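Local coordinates for multifunctional non-homologous end joining DNA repair protein LigD (Mycobacterium tuberculosis, PDB 2IRU), which probably joins with Ku to repair DNA double-strand breaks by non-homologous end joining, this piece being its primase-like polymerase domain, at residues 158-163 with 258-263; 204-207 with 213-216; 216-221 with 226-231; 230-233 with 237-240. All blocks are in the same frame, centred on the assembly; numbering follows the deposited sequence.

Overall arrangement
Following the chain from the N terminus, helix 149-164 supplies the first half of contact 1, which closes only at 258-263 after 94 intervening residues; the other three contacts all fall within that long loop. Contact 2 comes first, turning helix 192-209 back onto strand 214-215, and it touches contact 1 where Leu206 packs on Ala158 and Val159. Contact 3 starts at Ser216, where contact 2 ends, and folds the next loop over strand 227-230, the parallel neighbour of strand 214-215. Contact 4 begins on Asp230 and Trp231, the end of contact 3, and leads from the large mixed sheet to strand 240-241 of the four-stranded antiparallel sheet.

Contact 1. Residues 158-163 with 258-263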
loop_
_atom_site.group_PDB
_atom_site.type_symbol
_atom_site.label_atom_id
_atom_site.label_comp_id
_atom_site.label_asym_id
_atom_site.label_seq_id
_atom_site.Cartn_x
_atom_site.Cartn_y
_atom_site.Cartn_z
ATOM N N ALA A 158 -11.705 -11.645 -12.461
ATOM C CA ALA A 158 -11.056 -12.869 -12.931
ATOM C C ALA A 158 -9.908 -13.330 -12.034
ATOM O O ALA A 158 -9.750 -14.541 -11.778
ATOM C CB ALA A 158 -10.612 -12.706 -14.378
ATOM N N VAL A 159 -9.101 -12.380 -11.552
ATOM C CA VAL A 159 -8.079 -12.699 -10.574
ATOM C C VAL A 159 -8.747 -13.259 -9.315
ATOM O O VAL A 159 -8.352 -14.316 -8.808
ATOM C CB VAL A 159 -7.220 -11.454 -10.206
ATOM C CG1 VAL A 159 -6.201 -11.832 -9.134
ATOM C CG2 VAL A 159 -6.550 -10.890 -11.458
ATOM N N ARG A 160 -9.765 -12.536 -8.833
ATOM C CA ARG A 160 -10.542 -12.949 -7.668
ATOM C C ARG A 160 -11.055 -14.387 -7.836
ATOM O O ARG A 160 -11.014 -15.170 -6.894
ATOM C CB ARG A 160 -11.741 -12.027 -7.442
ATOM C CG ARG A 160 -12.564 -12.404 -6.218
ATOM C CD ARG A 160 -13.970 -11.841 -6.274
ATOM N NE ARG A 160 -14.673 -12.255 -7.496
ATOM C CZ ARG A 160 -15.784 -11.683 -7.945
ATOM N NH1 ARG A 160 -16.350 -10.694 -7.268
ATOM N NH2 ARG A 160 -16.335 -12.103 -9.075
ATOM N N ASP A 161 -11.533 -14.713 -9.028
ATOM C CA ASP A 161 -12.154 -16.020 -9.251
ATOM C C ASP A 161 -11.111 -17.142 -9.219
ATOM O O ASP A 161 -11.350 -18.204 -8.622
ATOM C CB ASP A 161 -12.952 -15.999 -10.545
ATOM C CG ASP A 161 -14.232 -15.158 -10.435
ATOM O OD1 ASP A 161 -14.621 -14.748 -9.312
ATOM O OD2 ASP A 161 -14.869 -14.921 -11.486
ATOM N N LEU A 162 -9.943 -16.892 -9.815
ATOM C CA LEU A 162 -8.838 -17.865 -9.764
ATOM C C LEU A 162 -8.381 -18.109 -8.322
ATOM O O LEU A 162 -8.129 -19.242 -7.900
ATOM C CB LEU A 162 -7.655 -17.411 -10.624
ATOM C CG LEU A 162 -7.547 -17.554 -12.144
ATOM C CD1 LEU A 162 -8.166 -16.447 -12.903
ATOM C CD2 LEU A 162 -6.076 -17.645 -12.523
ATOM N N LEU A 163 -8.269 -17.030 -7.553
ATOM C CA LEU A 163 -7.864 -17.163 -6.158
ATOM C C LEU A 163 -8.916 -17.930 -5.347
ATOM O O LEU A 163 -8.571 -18.735 -4.476
ATOM C CB LEU A 163 -7.556 -15.784 -5.566
ATOM C CG LEU A 163 -6.330 -15.110 -6.202
ATOM C CD1 LEU A 163 -6.237 -13.632 -5.773
ATOM C CD2 LEU A 163 -5.011 -15.857 -5.909
ATOM N N ARG A 258 -12.140 -0.780 -1.506
ATOM C CA ARG A 258 -13.440 -0.719 -2.183
ATOM C C ARG A 258 -14.171 -2.046 -2.003
ATOM O O ARG A 258 -13.565 -3.069 -1.633
ATOM C CB ARG A 258 -13.274 -0.447 -3.693
ATOM C CG ARG A 258 -12.327 0.722 -4.039
ATOM C CD ARG A 258 -12.753 2.060 -3.414
ATOM N NE ARG A 258 -13.852 2.717 -4.135
ATOM C CZ ARG A 258 -13.693 3.545 -5.172
ATOM N NH1 ARG A 258 -12.480 3.813 -5.662
ATOM N NH2 ARG A 258 -14.755 4.117 -5.729
ATOM N N THR A 259 -15.481 -2.000 -2.235
ATOM C CA THR A 259 -16.265 -3.236 -2.422
ATOM C C THR A 259 -16.197 -3.709 -3.886
ATOM O O THR A 259 -15.958 -2.918 -4.824
ATOM C CB THR A 259 -17.741 -3.038 -2.040
ATOM O OG1 THR A 259 -18.359 -2.186 -3.003
ATOM C CG2 THR A 259 -17.886 -2.405 -0.646
ATOM N N TRP A 260 -16.462 -4.996 -4.086
ATOM C CA TRP A 260 -16.505 -5.535 -5.447
ATOM C C TRP A 260 -17.600 -4.831 -6.274
ATOM O O TRP A 260 -17.381 -4.500 -7.441
ATOM C CB TRP A 260 -16.643 -7.056 -5.402
ATOM C CG TRP A 260 -15.301 -7.686 -5.070
ATOM C CD1 TRP A 260 -14.894 -8.179 -3.851
ATOM C CD2 TRP A 260 -14.178 -7.825 -5.952
ATOM N NE1 TRP A 260 -13.592 -8.640 -3.928
ATOM C CE2 TRP A 260 -13.129 -8.429 -5.207
ATOM C CE3 TRP A 260 -13.962 -7.519 -7.308
ATOM C CZ2 TRP A 260 -11.883 -8.744 -5.778
ATOM C CZ3 TRP A 260 -12.708 -7.817 -7.872
ATOM C CH2 TRP A 260 -11.685 -8.406 -7.100
ATOM N N ALA A 261 -18.731 -4.523 -5.644
ATOM C CA ALA A 261 -19.827 -3.850 -6.350
ATOM C C ALA A 261 -19.430 -2.449 -6.789
ATOM O O ALA A 261 -19.840 -1.986 -7.854
ATOM C CB ALA A 261 -21.117 -3.831 -5.508
ATOM N N GLU A 262 -18.575 -1.800 -5.999
ATOM C CA GLU A 262 -18.053 -0.506 -6.400
ATOM C C GLU A 262 -17.276 -0.565 -7.718
ATOM O O GLU A 262 -17.323 0.368 -8.509
ATOM C CB GLU A 262 -17.211 0.104 -5.263
ATOM C CG GLU A 262 -18.114 0.843 -4.257
ATOM C CD GLU A 262 -17.453 1.171 -2.943
ATOM O OE1 GLU A 262 -16.248 0.854 -2.766
ATOM O OE2 GLU A 262 -18.164 1.739 -2.062
ATOM N N LEU A 263 -16.548 -1.660 -7.946
ATOM C CA LEU A 263 -15.771 -1.802 -9.178
ATOM C C LEU A 263 -16.637 -1.911 -10.419
ATOM O O LEU A 263 -16.157 -1.629 -11.517
ATOM C CB LEU A 263 -14.821 -2.999 -9.108
ATOM C CG LEU A 263 -13.645 -2.913 -8.153
ATOM C CD1 LEU A 263 -12.566 -3.927 -8.543
ATOM C CD2 LEU A 263 -13.055 -1.501 -8.076
#
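Arg160 starts outward with CG anti to its backbone N (chi1 -179°) and then bends at chi3, 56°, a course that carries its aliphatic stem over one face of the Trp260 indole, while Trp260 holds its own CG beside the backbone N and reaches back the other way. Arg160 CB comes within 3.6 Å of Trp260 CH2, and Arg160 CD sits 3.9 Å from the centroid of the Trp260 six-membered ring, a CH-pi contact. Further out, Arg160 CZ lies 4.8 Å from that same centroid in a cation-pi interaction, although the guanidinium is not laid flat: its plane and the ring are 50° apart. Arginine suits the place because it offers both an apolar methylene stem that packs on the ring and a charge at its end. In the primase-polymerase fold the indole thereby joins the short helix 260-263 to helix 149-164, touching Ala156 and Arg157 there and Leu182 of strand 180-186, with NE1 bonded to Thr170 O. Asp161 meets the guanidinium edge in a side-on salt bridge, its OD1 receiving Arg160 NE at 3.1 Å and Arg160 NH2 at 3.2 Å, both from one face of the carboxylate. A capping box stands at the start of the short, weakly bonded helical turn: Glu262 N donates to Thr259 OG1 at 3.0 Å, and Thr259 N returns a bond to Glu262 OE1, also 3.0 Å.

Contact 2. Residues 204-207 with 213-216; sequences QRLE and LVTS
The carboxylate of Glu207 is met on one face by Ser216: the backbone N of Ser216 stands above the plane, 70° out of it, and donates to Glu207 OE2 at 3.0 Å, and Ser216 OG lies on that same face near OE1. The hydroxyl donates to Glu207 OE1, but the modelled 2.4 Å between Ser216 OG and Glu207 OE1 is so short that its exact length is doubtful. Glutamate can span the gap because CG is anti to the backbone N (chi1 175°) and the chain stays extended, carrying the acid from helix 192-209 to the end of strand 214-215. Beside it, a water bridges Gln204 and Ser216, accepting from Gln204 NE2 at 2.8 Å and donating to Ser216 OG at 2.7 Å. Deeper in, Leu206 and Val214 cross at about a right angle, Leu206 CG lying 3.9 Å from Val214 CG2; these branched apolar side chains continue onto helix 149-164 through Val155, Ala158 and Val159. Helix 192-209 thus packs against strand 214-215 of the mixed beta sheet, which runs parallel to strand 227-230. The Ser216 N-H, and the hydroxyl if its short distance is real, would tend to favour the ionised acid, which satisfies the N-H just beyond the strand.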
loop_
_atom_site.group_PDB
_atom_site.type_symbol
_atom_site.label_atom_id
_atom_site.label_comp_id
_atom_site.label_asym_id
_atom_site.label_seq_id
_atom_site.Cartn_x
_atom_site.Cartn_y
_atom_site.Cartn_z
ATOM N N GLN A 204 -0.012 -15.624 -15.056
ATOM C CA GLN A 204 0.180 -16.361 -16.312
ATOM C C GLN A 204 -1.049 -17.181 -16.682
ATOM O O GLN A 204 -1.395 -17.281 -17.863
ATOM C CB GLN A 204 1.433 -17.240 -16.243
ATOM C CG GLN A 204 2.683 -16.382 -16.186
ATOM C CD GLN A 204 3.965 -17.188 -16.070
ATOM O OE1 GLN A 204 3.960 -18.330 -15.606
ATOM N NE2 GLN A 204 5.073 -16.583 -16.483
ATOM N N ARG A 205 -1.735 -17.725 -15.683
ATOM C CA ARG A 205 -2.975 -18.471 -15.939
ATOM C C ARG A 205 -4.061 -17.563 -16.495
ATOM O O ARG A 205 -4.792 -17.947 -17.441
ATOM C CB ARG A 205 -3.459 -19.196 -14.679
ATOM C CG ARG A 205 -4.728 -20.051 -14.795
ATOM C CD ARG A 205 -5.155 -20.561 -13.383
ATOM N NE ARG A 205 -4.061 -21.191 -12.621
ATOM C CZ ARG A 205 -3.935 -21.162 -11.286
ATOM N NH1 ARG A 205 -4.819 -20.522 -10.519
ATOM N NH2 ARG A 205 -2.905 -21.764 -10.703
ATOM N N LEU A 206 -4.149 -16.361 -15.933
ATOM C CA LEU A 206 -5.110 -15.378 -16.420
ATOM C C LEU A 206 -4.769 -14.942 -17.841
ATOM O O LEU A 206 -5.655 -14.842 -18.695
ATOM C CB LEU A 206 -5.235 -14.175 -15.482
ATOM C CG LEU A 206 -6.413 -13.246 -15.813
ATOM C CD1 LEU A 206 -7.766 -13.989 -15.934
ATOM C CD2 LEU A 206 -6.494 -12.158 -14.753
ATOM N N GLU A 207 -3.482 -14.722 -18.083
ATOM C CA GLU A 207 -2.992 -14.376 -19.414
ATOM C C GLU A 207 -3.331 -15.448 -20.454
ATOM O O GLU A 207 -3.747 -15.136 -21.581
ATOM C CB GLU A 207 -1.487 -14.134 -19.354
ATOM C CG GLU A 207 -0.806 -13.883 -20.699
ATOM C CD GLU A 207 0.624 -13.398 -20.460
ATOM O OE1 GLU A 207 1.372 -14.108 -19.763
ATOM O OE2 GLU A 207 0.989 -12.314 -20.943
ATOM N N LEU A 213 -6.666 -9.459 -23.339
ATOM C CA LEU A 213 -7.072 -8.491 -22.307
ATOM C C LEU A 213 -6.088 -8.367 -21.165
ATOM O O LEU A 213 -6.097 -7.371 -20.419
ATOM C CB LEU A 213 -8.429 -8.901 -21.727
ATOM C CG LEU A 213 -9.527 -9.191 -22.750
ATOM C CD1 LEU A 213 -10.825 -9.594 -22.078
ATOM C CD2 LEU A 213 -9.751 -8.001 -23.711
ATOM N N VAL A 214 -5.258 -9.396 -21.022
ATOM C CA VAL A 214 -4.285 -9.463 -19.909
ATOM C C VAL A 214 -2.876 -9.783 -20.365
ATOM O O VAL A 214 -2.665 -10.654 -21.230
ATOM C CB VAL A 214 -4.723 -10.570 -18.892
ATOM C CG1 VAL A 214 -3.587 -10.921 -17.914
ATOM C CG2 VAL A 214 -5.971 -10.141 -18.158
ATOM N N THR A 215 -1.897 -9.099 -19.752
ATOM C CA THR A 215 -0.497 -9.528 -19.887
ATOM C C THR A 215 0.121 -9.752 -18.495
ATOM O O THR A 215 -0.253 -9.094 -17.530
ATOM C CB THR A 215 0.380 -8.533 -20.733
ATOM O OG1 THR A 215 1.700 -9.082 -20.898
ATOM C CG2 THR A 215 0.479 -7.142 -20.072
ATOM N N SER A 216 1.047 -10.705 -18.416
ATOM C CA SER A 216 1.763 -11.013 -17.163
ATOM C C SER A 216 3.224 -10.559 -17.212
ATOM O O SER A 216 3.995 -10.825 -16.267
ATOM C CB SER A 216 1.749 -12.520 -16.899
ATOM O OG SER A 216 2.504 -13.234 -17.882
HETATM O O HOH W 1 4.873 -13.815 -16.621
#

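Contact 3. Residues 216-221 with 226-231; sequences STMTKS and KVFVDW
Trp231 NE1 donates to Ser216 O at 2.8 Å, with an N-H...O angle of 152°. The donor lies in the carbonyl plane, and the oxygen lies near the indole plane, though tilted 17° from it. The first torsion puts Trp231 CG between the backbone N and the carbonyl carbon (chi1 44°), turning the ring from the end of strand 227-230 back to Ser216. Tryptophan fits here because it combines this single donor with a broad apolar surface, which rests on Thr196, Lys200 and Ala203 of helix 192-209. Phe228 fills the other part of the contact. Over one face of its ring comes the backbone of Met218, the CA 4.2 Å above the plane, while Asp230 CB covers the opposite face, and Ser216 O is at the edge, in plane. The flexible Met218 side chain crosses the ring obliquely, Met218 CG reaching Phe228 CZ at 3.6 Å. Thr217 O approaches the same ring, 3.5 Å from Phe228 CE1. The segments belong to a loop connection between parallel sheet neighbours, strands 214-215 and 227-230. Residues 218-223 and 230-238 probably contact target DNA, and Asp230 is a probable ligand of the second manganese ion, judging from related enzymes. One short, somewhat bent hydrogen bond therefore satisfies the carbonyl where the chain leaves strand 214-215, and Phe228 packs against the start of a loop that probably contacts DNA, next to the probable manganese ligand Asp230.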
loop_
_atom_site.group_PDB
_atom_site.type_symbol
_atom_site.label_atom_id
_atom_site.label_comp_id
_atom_site.label_asym_id
_atom_site.label_seq_id
_atom_site.Cartn_x
_atom_site.Cartn_y
_atom_site.Cartn_z
ATOM N N SER A 216 1.047 -10.705 -18.416
ATOM C CA SER A 216 1.763 -11.013 -17.163
ATOM C C SER A 216 3.224 -10.559 -17.212
ATOM O O SER A 216 3.995 -10.825 -16.267
ATOM C CB SER A 216 1.749 -12.520 -16.899
ATOM O OG SER A 216 2.504 -13.234 -17.882
ATOM N N THR A 217 3.612 -9.929 -18.320
ATOM C CA THR A 217 4.971 -9.410 -18.469
ATOM C C THR A 217 4.980 -7.895 -18.684
ATOM O O THR A 217 3.985 -7.303 -19.115
ATOM C CB THR A 217 5.730 -10.111 -19.613
ATOM O OG1 THR A 217 5.054 -9.888 -20.857
ATOM C CG2 THR A 217 5.815 -11.602 -19.359
ATOM N N MET A 218 6.114 -7.268 -18.394
ATOM C CA MET A 218 6.232 -5.824 -18.591
ATOM C C MET A 218 6.399 -5.435 -20.062
ATOM O O MET A 218 5.986 -4.341 -20.445
ATOM C CB MET A 218 7.381 -5.246 -17.763
ATOM C CG MET A 218 7.235 -5.464 -16.280
ATOM S SD MET A 218 8.791 -5.182 -15.440
ATOM C CE MET A 218 9.762 -6.548 -16.099
ATOM N N THR A 219 6.975 -6.327 -20.876
ATOM C CA THR A 219 7.257 -6.043 -22.302
ATOM C C THR A 219 6.335 -4.939 -22.849
ATOM O O THR A 219 5.141 -5.171 -23.059
ATOM C CB THR A 219 7.165 -7.332 -23.193
ATOM O OG1 THR A 219 8.026 -8.354 -22.669
ATOM C CG2 THR A 219 7.567 -7.039 -24.635
ATOM N N LYS A 220 6.902 -3.747 -23.072
ATOM C CA LYS A 220 6.124 -2.515 -23.323
ATOM C C LYS A 220 5.347 -2.390 -24.656
ATOM O O LYS A 220 4.438 -1.557 -24.772
ATOM C CB LYS A 220 7.007 -1.274 -23.109
ATOM C CG LYS A 220 7.218 -0.891 -21.647
ATOM C CD LYS A 220 7.808 0.516 -21.532
ATOM C CE LYS A 220 8.099 0.917 -20.085
ATOM N NZ LYS A 220 6.876 1.220 -19.266
ATOM N N SER A 221 5.693 -3.200 -25.653
ATOM C CA SER A 221 4.969 -3.176 -26.923
ATOM C C SER A 221 3.772 -4.135 -26.891
ATOM O O SER A 221 3.003 -4.233 -27.856
ATOM C CB SER A 221 5.904 -3.507 -28.095
ATOM O OG SER A 221 5.436 -2.914 -29.302
ATOM N N LYS A 226 -4.313 -3.827 -22.904
ATOM C CA LYS A 226 -4.297 -4.896 -21.890
ATOM C C LYS A 226 -4.090 -4.389 -20.478
ATOM O O LYS A 226 -3.440 -3.357 -20.256
ATOM C CB LYS A 226 -3.206 -5.935 -22.195
ATOM C CG LYS A 226 -3.369 -6.544 -23.579
ATOM C CD LYS A 226 -2.360 -7.625 -23.900
ATOM C CE LYS A 226 -2.607 -8.008 -25.356
ATOM N NZ LYS A 226 -1.574 -8.859 -25.996
ATOM N N VAL A 227 -4.638 -5.141 -19.524
ATOM C CA VAL A 227 -4.285 -4.987 -18.110
ATOM C C VAL A 227 -3.003 -5.764 -17.818
ATOM O O VAL A 227 -2.919 -6.975 -18.049
ATOM C CB VAL A 227 -5.416 -5.454 -17.159
ATOM C CG1 VAL A 227 -4.995 -5.304 -15.662
ATOM C CG2 VAL A 227 -6.692 -4.683 -17.440
ATOM N N PHE A 228 -2.007 -5.065 -17.291
ATOM C CA PHE A 228 -0.801 -5.727 -16.840
ATOM C C PHE A 228 -1.065 -6.209 -15.408
ATOM O O PHE A 228 -1.300 -5.407 -14.508
ATOM C CB PHE A 228 0.371 -4.736 -16.862
ATOM C CG PHE A 228 1.628 -5.265 -16.240
ATOM C CD1 PHE A 228 1.954 -6.619 -16.315
ATOM C CD2 PHE A 228 2.490 -4.394 -15.570
ATOM C CE1 PHE A 228 3.150 -7.120 -15.722
ATOM C CE2 PHE A 228 3.676 -4.878 -14.985
ATOM C CZ PHE A 228 3.993 -6.236 -15.056
ATOM N N VAL A 229 -1.098 -7.526 -15.239
ATOM C CA VAL A 229 -1.314 -8.122 -13.924
ATOM C C VAL A 229 0.056 -8.359 -13.302
ATOM O O VAL A 229 0.677 -9.391 -13.525
ATOM C CB VAL A 229 -2.122 -9.424 -14.011
ATOM C CG1 VAL A 229 -2.343 -10.033 -12.650
ATOM C CG2 VAL A 229 -3.459 -9.133 -14.644
ATOM N N ASP A 230 0.501 -7.367 -12.551
ATOM C CA ASP A 230 1.851 -7.369 -12.020
ATOM C C ASP A 230 1.888 -8.151 -10.699
ATOM O O ASP A 230 1.278 -7.743 -9.679
ATOM C CB ASP A 230 2.333 -5.911 -11.816
ATOM C CG ASP A 230 3.829 -5.814 -11.458
ATOM O OD1 ASP A 230 4.520 -6.838 -11.415
ATOM O OD2 ASP A 230 4.310 -4.691 -11.191
ATOM N N TRP A 231 2.607 -9.279 -10.759
ATOM C CA TRP A 231 2.824 -10.198 -9.642
ATOM C C TRP A 231 4.146 -9.908 -8.937
ATOM O O TRP A 231 4.433 -10.537 -7.897
ATOM C CB TRP A 231 2.885 -11.642 -10.181
ATOM C CG TRP A 231 3.731 -11.723 -11.432
ATOM C CD1 TRP A 231 3.292 -11.642 -12.738
ATOM C CD2 TRP A 231 5.159 -11.872 -11.502
ATOM N NE1 TRP A 231 4.366 -11.745 -13.603
ATOM C CE2 TRP A 231 5.518 -11.869 -12.868
ATOM C CE3 TRP A 231 6.173 -11.997 -10.540
ATOM C CZ2 TRP A 231 6.844 -12.011 -13.292
ATOM C CZ3 TRP A 231 7.499 -12.122 -10.968
ATOM C CH2 TRP A 231 7.822 -12.118 -12.325
#

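Contact 4. Residues 230-233 with 237-240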
loop_
_atom_site.group_PDB
_atom_site.type_symbol
_atom_site.label_atom_id
_atom_site.label_comp_id
_atom_site.label_asym_id
_atom_site.label_seq_id
_atom_site.Cartn_x
_atom_site.Cartn_y
_atom_site.Cartn_z
ATOM N N ASP A 230 0.501 -7.367 -12.551
ATOM C CA ASP A 230 1.851 -7.369 -12.020
ATOM C C ASP A 230 1.888 -8.151 -10.699
ATOM O O ASP A 230 1.278 -7.743 -9.679
ATOM C CB ASP A 230 2.333 -5.911 -11.816
ATOM C CG ASP A 230 3.829 -5.814 -11.458
ATOM O OD1 ASP A 230 4.520 -6.838 -11.415
ATOM O OD2 ASP A 230 4.310 -4.691 -11.191
ATOM N N TRP A 231 2.607 -9.279 -10.759
ATOM C CA TRP A 231 2.824 -10.198 -9.642
ATOM C C TRP A 231 4.146 -9.908 -8.937
ATOM O O TRP A 231 4.433 -10.537 -7.897
ATOM C CB TRP A 231 2.885 -11.642 -10.181
ATOM C CG TRP A 231 3.731 -11.723 -11.432
ATOM C CD1 TRP A 231 3.292 -11.642 -12.738
ATOM C CD2 TRP A 231 5.159 -11.872 -11.502
ATOM N NE1 TRP A 231 4.366 -11.745 -13.603
ATOM C CE2 TRP A 231 5.518 -11.869 -12.868
ATOM C CE3 TRP A 231 6.173 -11.997 -10.540
ATOM C CZ2 TRP A 231 6.844 -12.011 -13.292
ATOM C CZ3 TRP A 231 7.499 -12.122 -10.968
ATOM C CH2 TRP A 231 7.822 -12.118 -12.325
ATOM N N SER A 232 4.939 -8.976 -9.484
ATOM C CA SER A 232 6.354 -8.802 -9.078
ATOM C C SER A 232 6.530 -8.139 -7.704
ATOM O O SER A 232 7.620 -8.206 -7.083
ATOM C CB SER A 232 7.143 -7.998 -10.127
ATOM O OG SER A 232 6.730 -6.650 -10.149
ATOM N N GLN A 233 5.492 -7.439 -7.248
ATOM C CA GLN A 233 5.552 -6.768 -5.927
ATOM C C GLN A 233 5.504 -7.705 -4.704
ATOM O O GLN A 233 5.651 -7.272 -3.543
ATOM C CB GLN A 233 4.538 -5.630 -5.841
ATOM C CG GLN A 233 4.848 -4.607 -6.902
ATOM C CD GLN A 233 3.796 -3.580 -7.057
ATOM O OE1 GLN A 233 3.312 -3.010 -6.075
ATOM N NE2 GLN A 233 3.426 -3.314 -8.313
ATOM N N SER A 237 11.995 -7.802 -1.596
ATOM C CA SER A 237 12.723 -6.530 -1.692
ATOM C C SER A 237 11.876 -5.401 -2.271
ATOM O O SER A 237 12.360 -4.276 -2.384
ATOM C CB SER A 237 13.973 -6.672 -2.547
ATOM O OG SER A 237 13.594 -6.975 -3.867
ATOM N N LYS A 238 10.645 -5.707 -2.643
ATOM C CA LYS A 238 9.724 -4.677 -3.167
ATOM C C LYS A 238 8.710 -4.191 -2.138
ATOM O O LYS A 238 8.356 -4.905 -1.218
ATOM C CB LYS A 238 8.999 -5.180 -4.395
ATOM C CG LYS A 238 9.920 -5.238 -5.606
ATOM C CD LYS A 238 9.196 -5.850 -6.774
ATOM C CE LYS A 238 9.980 -5.731 -8.079
ATOM N NZ LYS A 238 11.442 -5.809 -7.840
ATOM N N THR A 239 8.193 -2.985 -2.335
ATOM C CA THR A 239 7.298 -2.406 -1.347
ATOM C C THR A 239 6.141 -1.788 -2.165
ATOM O O THR A 239 6.319 -1.449 -3.338
ATOM C CB THR A 239 8.086 -1.414 -0.468
ATOM O OG1 THR A 239 7.260 -0.938 0.614
ATOM C CG2 THR A 239 8.568 -0.221 -1.327
ATOM N N THR A 240 4.956 -1.718 -1.567
ATOM C CA THR A 240 3.721 -1.311 -2.247
ATOM C C THR A 240 2.989 -0.310 -1.354
ATOM O O THR A 240 2.959 -0.468 -0.104
ATOM C CB THR A 240 2.825 -2.566 -2.519
ATOM O OG1 THR A 240 3.540 -3.451 -3.415
ATOM C CG2 THR A 240 1.489 -2.183 -3.074
HETATM O O HOH W 2 5.238 -5.166 -1.849
#
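Gln233 lies across Thr240 at about a right angle, its CB 3.4 Å from Thr240 OG1. The hydroxyl donates to Gln233 OE1 at 2.7 Å, on a lone pair and in the carbonyl plane. CG beside the backbone N (chi1 -61°) with an extended chain beyond it sends the amide this far, and glutamine suits the spot because its other end donates: NE2 bonds to Asp140 OD2 and more weakly to Asp230 OD2. A water links Gln233 O, at 2.7 Å, to Thr240 OG1, at 2.9 Å, with a weak further bond to Lys238 O. Asp230 is held by an Asx turn, in which Ser232 N reaches Asp230 OD1 at 2.9 Å from above the carboxylate plane, while Ser232 OG takes the syn lone pair of the same oxygen at 2.6 Å. Lys238 CD packs 3.9 Å from Gln233 CA. As in related enzymes, Asp230 probably binds manganese and Gln233 and Thr239 the substrate, consistent with a place in the polymerase site. Trp231 leans on helix 192-209, Asp230 pairs through its backbone with Asp140 of strand 129-143, and Thr240 pairs with Val115, leaving the turn between the mixed sheet and the four-stranded antiparallel one.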